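Local structure of adherence and virulence protein A (6PON) at residues K125-L130 with E141-V146; C233-F239 with L258-Y263. The protein binds fibronectin and probably serves Streptococcus pneumoniae as an adhesin and virulence factor. One frame throughout, in Å; residues are numbered along the deposited sequence.

Interaction 1: residues K125-L130 with E141-V146; sequences KHSNIL and EVIKHV
Asn128 OD1 takes two backbone N-H groups at once, one from each side of a beta hairpin. Across the hairpin it accepts from Lys144 N at 2.9 Å, the donor standing somewhat out of the carbonyl plane; within its own strand it accepts from Ile129 N, which lies in that plane on a lone pair. The other arm of the amide finishes the grip: Asn128 ND2 gives a nearly straight bond to Lys144 O at 2.9 Å (176° at the hydrogen), and that oxygen sits in the amide plane. Gripped at both ends, the amide is fixed in its rotation and stands in for a further rung where the chain at Lys144 has moved off the ladder, the CA atoms of Asn128 and Lys144 being 6.1 Å apart.

The hairpin strands, 128-133 and 139-142, are antiparallel. On their ladder Leu130 and Val142 form a non-hydrogen-bonded pair whose side chains lie next to each other and point the same way. Val142 turns CG2 away from its own N, and this methyl meets Leu130 CD2 at 3.7 Å. Ile143, just beyond the strand, gives its N to Ile129 O at 2.8 Å. Ile143 CG2 lies against Ile129 CB, while Ile129 also packs on Leu118 and Ile120 of strand 113-121, the next strand of the five-stranded sheet.

On the outer strand, Glu141 OE2 is held twice, by Val142 N on its anti lone pair and by His145 NE2 on its syn one, which ties down the turn after the strand. At the opposite end the Lys144 chain bends at chi3 (-77°), and its NZ reaches Ser127 O at 2.7 Å, 20° out of the carbonyl plane.

Interaction 2: residues C233-F239 with L258-Y263; sequences CLTETSF and LLDTYY
Phe239 presses its ring into helix 255-263 between Leu259 and Tyr262. Leu259 CD2 sits over the centre of one face, 3.7 Å from the ring centroid and close to the normal, a clean CH-pi contact. The ring also turns its CD2-CE2 edge into the face of Tyr262, giving a T-shaped pair with centroids 4.9 Å apart and planes at 70°. The CB of Phe239 already points toward the helix, and CG, set between the backbone N and the carbonyl carbon (chi1 51°), fixes how the ring lies between Leu259 and Tyr262. At the rim, Tyr263 OH approaches the Phe239 ring near its plane, 3.8 Å from Phe239 CE2.

One helical turn before Tyr262, Leu258 packs against the hairpin. Its CD1 rests 3.6 Å from Leu234 CG, the two side chains sliding past each other in opposite directions, while Leu258 CD2 touches Phe239 CB. Leu234 CD2 then reaches the edge of the Tyr262 ring at CD1, so Tyr262 has Phe239 over a face and Leu234 at its rim.

At the polar edge, the Tyr262 phenol extends past Ser238 CA to the turn, where Tyr262 OH donates to Thr237 O at 3.1 Å, tilted 31° from the carbonyl plane. The turn itself is tied by Thr235 N to Ser238 O, with a weak bond from Ser238 N to Thr235 OG1.

The second subunit packs against this contact: its Phe7 sets a ring edge-to-face with Phe239, and its Arg58 makes a cation-pi contact with Tyr263. Overall this is a helix packed on a beta hairpin, strands 233-235 and 239-240 of a small antiparallel three-stranded sheet, with an aromatic residue from each element meeting at the interface.

Interaction 1 and interaction 2 lie far apart in an elongated chain, on opposite sides of its centre: their centres are 68 Å apart and their nearest atoms about 54 Å, so neither touches the other. They come in series along the sequence, with helices 178-187, 192-198 and 204-225 in between. Both join elements close in sequence, but differently: polar bonds dominate residues 125-130 with 141-146, and apolar and aromatic packing dominates residues 233-239 with 258-263. Their surroundings differ too. The first touches no other chain of the assembly, whereas the second meets the other subunit, where Asp260 bonds to Thr62, Gln63 and Gln60 of that chain.

Interaction 1: residues K125-L130 with E141-V146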
loop_
_atom_site.group_PDB
_atom_site.type_symbol
_atom_site.label_atom_id
_atom_site.label_comp_id
_atom_site.label_asym_id
_atom_site.label_seq_id
_atom_site.Cartn_x
_atom_site.Cartn_y
_atom_site.Cartn_z
ATOM N N LYS B 125 5.713 -35.698 -2.053
ATOM C CA LYS B 125 6.034 -37.101 -1.816
ATOM C C LYS B 125 4.862 -37.863 -1.195
ATOM O O LYS B 125 4.738 -39.075 -1.388
ATOM C CB LYS B 125 7.282 -37.168 -0.925
ATOM C CG LYS B 125 7.341 -38.333 0.039
ATOM C CD LYS B 125 8.208 -38.002 1.231
ATOM C CE LYS B 125 9.644 -38.315 0.924
ATOM N NZ LYS B 125 9.819 -39.779 0.719
ATOM N N HIS B 126 3.982 -37.175 -0.475
ATOM C CA HIS B 126 2.878 -37.806 0.227
ATOM C C HIS B 126 1.545 -37.643 -0.484
ATOM O O HIS B 126 0.508 -37.966 0.100
ATOM C CB HIS B 126 2.781 -37.241 1.640
ATOM C CG HIS B 126 3.996 -37.505 2.474
ATOM N ND1 HIS B 126 4.583 -38.750 2.562
ATOM C CD2 HIS B 126 4.735 -36.684 3.256
ATOM C CE1 HIS B 126 5.631 -38.683 3.364
ATOM N NE2 HIS B 126 5.746 -37.439 3.796
ATOM N N SER B 127 1.542 -37.141 -1.718
ATOM C CA SER B 127 0.299 -37.021 -2.467
ATOM C C SER B 127 -0.399 -38.367 -2.519
ATOM O O SER B 127 0.249 -39.420 -2.520
ATOM C CB SER B 127 0.557 -36.522 -3.884
ATOM O OG SER B 127 1.233 -35.280 -3.859
ATOM N N ASN B 128 -1.732 -38.322 -2.521
ATOM C CA ASN B 128 -2.534 -39.534 -2.487
ATOM C C ASN B 128 -3.965 -39.229 -2.916
ATOM O O ASN B 128 -4.403 -38.075 -2.931
ATOM C CB ASN B 128 -2.510 -40.172 -1.096
ATOM C CG ASN B 128 -2.455 -41.688 -1.154
ATOM O OD1 ASN B 128 -3.037 -42.320 -2.044
ATOM N ND2 ASN B 128 -1.733 -42.278 -0.216
ATOM N N ILE B 129 -4.681 -40.293 -3.287
ATOM C CA ILE B 129 -6.065 -40.220 -3.740
ATOM C C ILE B 129 -6.834 -41.282 -2.976
ATOM O O ILE B 129 -6.426 -42.449 -2.949
ATOM C CB ILE B 129 -6.196 -40.436 -5.262
ATOM C CG1 ILE B 129 -5.429 -39.358 -6.038
ATOM C CG2 ILE B 129 -7.660 -40.438 -5.693
ATOM C CD1 ILE B 129 -5.353 -39.631 -7.556
ATOM N N LEU B 130 -7.925 -40.872 -2.332
ATOM C CA LEU B 130 -8.618 -41.705 -1.368
ATOM C C LEU B 130 -10.113 -41.593 -1.603
ATOM O O LEU B 130 -10.619 -40.517 -1.939
ATOM C CB LEU B 130 -8.284 -41.294 0.084
ATOM C CG LEU B 130 -6.807 -41.017 0.442
ATOM C CD1 LEU B 130 -6.415 -39.525 0.250
ATOM C CD2 LEU B 130 -6.443 -41.505 1.845
ATOM N N GLU B 141 -10.890 -47.204 -0.150
ATOM C CA GLU B 141 -9.744 -47.581 -0.975
ATOM C C GLU B 141 -8.889 -46.331 -1.196
ATOM O O GLU B 141 -9.344 -45.202 -0.988
ATOM C CB GLU B 141 -10.213 -48.221 -2.296
ATOM C CG GLU B 141 -9.184 -48.906 -3.182
ATOM C CD GLU B 141 -8.093 -49.712 -2.472
ATOM O OE1 GLU B 141 -8.067 -50.955 -2.606
ATOM O OE2 GLU B 141 -7.202 -49.104 -1.838
ATOM N N VAL B 142 -7.634 -46.539 -1.576
ATOM C CA VAL B 142 -6.678 -45.443 -1.572
ATOM C C VAL B 142 -5.536 -45.801 -2.508
ATOM O O VAL B 142 -4.991 -46.910 -2.450
ATOM C CB VAL B 142 -6.172 -45.138 -0.149
ATOM C CG1 VAL B 142 -5.756 -46.419 0.563
ATOM C CG2 VAL B 142 -5.001 -44.177 -0.199
ATOM N N ILE B 143 -5.162 -44.859 -3.377
ATOM C CA ILE B 143 -4.343 -45.227 -4.517
ATOM C C ILE B 143 -2.914 -45.555 -4.119
ATOM O O ILE B 143 -2.243 -46.304 -4.833
ATOM C CB ILE B 143 -4.406 -44.122 -5.581
ATOM C CG1 ILE B 143 -4.247 -44.734 -6.974
ATOM C CG2 ILE B 143 -3.365 -43.031 -5.299
ATOM C CD1 ILE B 143 -4.494 -43.744 -8.080
ATOM N N LYS B 144 -2.430 -45.048 -2.987
ATOM C CA LYS B 144 -1.109 -45.414 -2.480
ATOM C C LYS B 144 -1.263 -45.915 -1.050
ATOM O O LYS B 144 -1.373 -45.111 -0.119
ATOM C CB LYS B 144 -0.142 -44.243 -2.540
ATOM C CG LYS B 144 0.788 -44.302 -3.735
ATOM C CD LYS B 144 1.920 -43.284 -3.613
ATOM C CE LYS B 144 1.449 -41.890 -3.943
ATOM N NZ LYS B 144 2.390 -40.846 -3.434
ATOM N N HIS B 145 -1.261 -47.236 -0.869
ATOM C CA HIS B 145 -1.365 -47.787 0.477
ATOM C C HIS B 145 -0.123 -47.439 1.289
ATOM O O HIS B 145 1.000 -47.469 0.781
ATOM C CB HIS B 145 -1.557 -49.300 0.427
ATOM C CG HIS B 145 -2.884 -49.719 -0.119
ATOM N ND1 HIS B 145 -3.396 -50.989 0.056
ATOM C CD2 HIS B 145 -3.807 -49.039 -0.840
ATOM C CE1 HIS B 145 -4.581 -51.069 -0.522
ATOM N NE2 HIS B 145 -4.853 -49.902 -1.078
ATOM N N VAL B 146 -0.328 -47.055 2.547
ATOM C CA VAL B 146 0.772 -46.771 3.470
ATOM C C VAL B 146 0.441 -47.466 4.779
ATOM O O VAL B 146 -0.519 -47.088 5.459
ATOM C CB VAL B 146 1.001 -45.269 3.700
ATOM C CG1 VAL B 146 2.425 -45.029 4.238
ATOM C CG2 VAL B 146 0.753 -44.458 2.427
#

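Interaction 2: residues C233-F239 with L258-Y263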
loop_
_atom_site.group_PDB
_atom_site.type_symbol
_atom_site.label_atom_id
_atom_site.label_comp_id
_atom_site.label_asym_id
_atom_site.label_seq_id
_atom_site.Cartn_x
_atom_site.Cartn_y
_atom_site.Cartn_z
ATOM N N CYS B 233 -8.043 20.444 5.639
ATOM C CA CYS B 233 -8.970 19.982 6.666
ATOM C C CYS B 233 -8.396 20.266 8.047
ATOM O O CYS B 233 -7.178 20.302 8.237
ATOM C CB CYS B 233 -9.257 18.470 6.587
ATOM S SG CYS B 233 -9.669 17.846 4.963
ATOM N N LEU B 234 -9.290 20.441 9.011
ATOM C CA LEU B 234 -8.902 20.392 10.411
ATOM C C LEU B 234 -8.703 18.947 10.870
ATOM O O LEU B 234 -9.139 17.993 10.223
ATOM C CB LEU B 234 -9.958 21.064 11.279
ATOM C CG LEU B 234 -10.109 22.568 11.054
ATOM C CD1 LEU B 234 -11.504 22.970 11.398
ATOM C CD2 LEU B 234 -9.116 23.382 11.889
ATOM N N THR B 235 -8.019 18.794 11.997
ATOM C CA THR B 235 -8.001 17.531 12.726
ATOM C C THR B 235 -8.504 17.802 14.143
ATOM O O THR B 235 -8.910 18.925 14.473
ATOM C CB THR B 235 -6.603 16.893 12.740
ATOM O OG1 THR B 235 -5.733 17.662 13.575
ATOM C CG2 THR B 235 -5.997 16.833 11.350
ATOM N N GLU B 236 -8.440 16.767 14.987
ATOM C CA GLU B 236 -8.901 16.888 16.367
ATOM C C GLU B 236 -8.177 18.010 17.101
ATOM O O GLU B 236 -8.806 18.814 17.798
ATOM C CB GLU B 236 -8.710 15.567 17.117
ATOM C CG GLU B 236 -9.211 14.321 16.411
ATOM C CD GLU B 236 -10.726 14.241 16.313
ATOM O OE1 GLU B 236 -11.346 13.418 17.021
ATOM O OE2 GLU B 236 -11.321 14.995 15.517
ATOM N N THR B 237 -6.853 18.089 16.946
ATOM C CA THR B 237 -6.035 19.061 17.663
ATOM C C THR B 237 -5.245 19.982 16.735
ATOM O O THR B 237 -4.446 20.806 17.213
ATOM C CB THR B 237 -5.061 18.325 18.589
ATOM O OG1 THR B 237 -4.140 17.578 17.783
ATOM C CG2 THR B 237 -5.813 17.334 19.501
ATOM N N SER B 238 -5.424 19.861 15.424
ATOM C CA SER B 238 -4.524 20.551 14.513
ATOM C C SER B 238 -5.139 20.693 13.127
ATOM O O SER B 238 -6.318 21.035 12.985
ATOM C CB SER B 238 -3.193 19.799 14.435
ATOM O OG SER B 238 -2.190 20.588 13.823
ATOM N N PHE B 239 -4.352 20.418 12.093
ATOM C CA PHE B 239 -4.833 20.656 10.745
ATOM C C PHE B 239 -3.874 19.996 9.777
ATOM O O PHE B 239 -2.710 19.753 10.097
ATOM C CB PHE B 239 -4.944 22.152 10.455
ATOM C CG PHE B 239 -3.697 22.906 10.788
ATOM C CD1 PHE B 239 -2.631 22.935 9.898
ATOM C CD2 PHE B 239 -3.580 23.574 11.991
ATOM C CE1 PHE B 239 -1.474 23.620 10.204
ATOM C CE2 PHE B 239 -2.417 24.255 12.307
ATOM C CZ PHE B 239 -1.365 24.272 11.416
ATOM N N LEU B 258 -8.529 27.645 6.149
ATOM C CA LEU B 258 -8.288 26.653 7.198
ATOM C C LEU B 258 -7.528 27.276 8.373
ATOM O O LEU B 258 -7.928 27.139 9.538
ATOM C CB LEU B 258 -7.528 25.452 6.611
ATOM C CG LEU B 258 -6.867 24.484 7.601
ATOM C CD1 LEU B 258 -7.918 23.800 8.439
ATOM C CD2 LEU B 258 -6.008 23.423 6.898
ATOM N N LEU B 259 -6.450 28.005 8.079
ATOM C CA LEU B 259 -5.610 28.560 9.136
ATOM C C LEU B 259 -6.256 29.774 9.815
ATOM O O LEU B 259 -6.186 29.898 11.040
ATOM C CB LEU B 259 -4.242 28.906 8.553
ATOM C CG LEU B 259 -3.439 27.671 8.156
ATOM C CD1 LEU B 259 -2.097 28.066 7.602
ATOM C CD2 LEU B 259 -3.266 26.743 9.364
ATOM N N ASP B 260 -6.914 30.659 9.050
ATOM C CA ASP B 260 -7.687 31.746 9.666
ATOM C C ASP B 260 -8.642 31.193 10.713
ATOM O O ASP B 260 -8.751 31.728 11.823
ATOM C CB ASP B 260 -8.488 32.535 8.614
ATOM C CG ASP B 260 -7.625 33.492 7.784
ATOM O OD1 ASP B 260 -6.415 33.637 8.076
ATOM O OD2 ASP B 260 -8.163 34.113 6.840
ATOM N N THR B 261 -9.307 30.081 10.379
ATOM C CA THR B 261 -10.274 29.473 11.280
ATOM C C THR B 261 -9.580 28.810 12.462
ATOM O O THR B 261 -10.026 28.944 13.609
ATOM C CB THR B 261 -11.119 28.455 10.506
ATOM O OG1 THR B 261 -11.807 29.120 9.443
ATOM C CG2 THR B 261 -12.113 27.752 11.426
ATOM N N TYR B 262 -8.495 28.078 12.207
ATOM C CA TYR B 262 -7.804 27.427 13.310
ATOM C C TYR B 262 -7.292 28.441 14.327
ATOM O O TYR B 262 -7.390 28.213 15.536
ATOM C CB TYR B 262 -6.659 26.581 12.780
ATOM C CG TYR B 262 -5.902 25.882 13.855
ATOM C CD1 TYR B 262 -6.402 24.719 14.424
ATOM C CD2 TYR B 262 -4.680 26.377 14.309
ATOM C CE1 TYR B 262 -5.720 24.054 15.417
ATOM C CE2 TYR B 262 -3.978 25.717 15.325
ATOM C CZ TYR B 262 -4.512 24.551 15.868
ATOM O OH TYR B 262 -3.843 23.866 16.847
ATOM N N TYR B 263 -6.739 29.560 13.865
ATOM C CA TYR B 263 -6.021 30.474 14.749
ATOM C C TYR B 263 -6.876 31.620 15.251
ATOM O O TYR B 263 -6.375 32.441 16.029
ATOM C CB TYR B 263 -4.771 31.038 14.043
ATOM C CG TYR B 263 -3.645 30.038 13.983
ATOM C CD1 TYR B 263 -2.967 29.657 15.133
ATOM C CD2 TYR B 263 -3.273 29.460 12.793
ATOM C CE1 TYR B 263 -1.947 28.742 15.088
ATOM C CE2 TYR B 263 -2.276 28.522 12.745
ATOM C CZ TYR B 263 -1.604 28.170 13.893
ATOM O OH TYR B 263 -0.597 27.226 13.833
#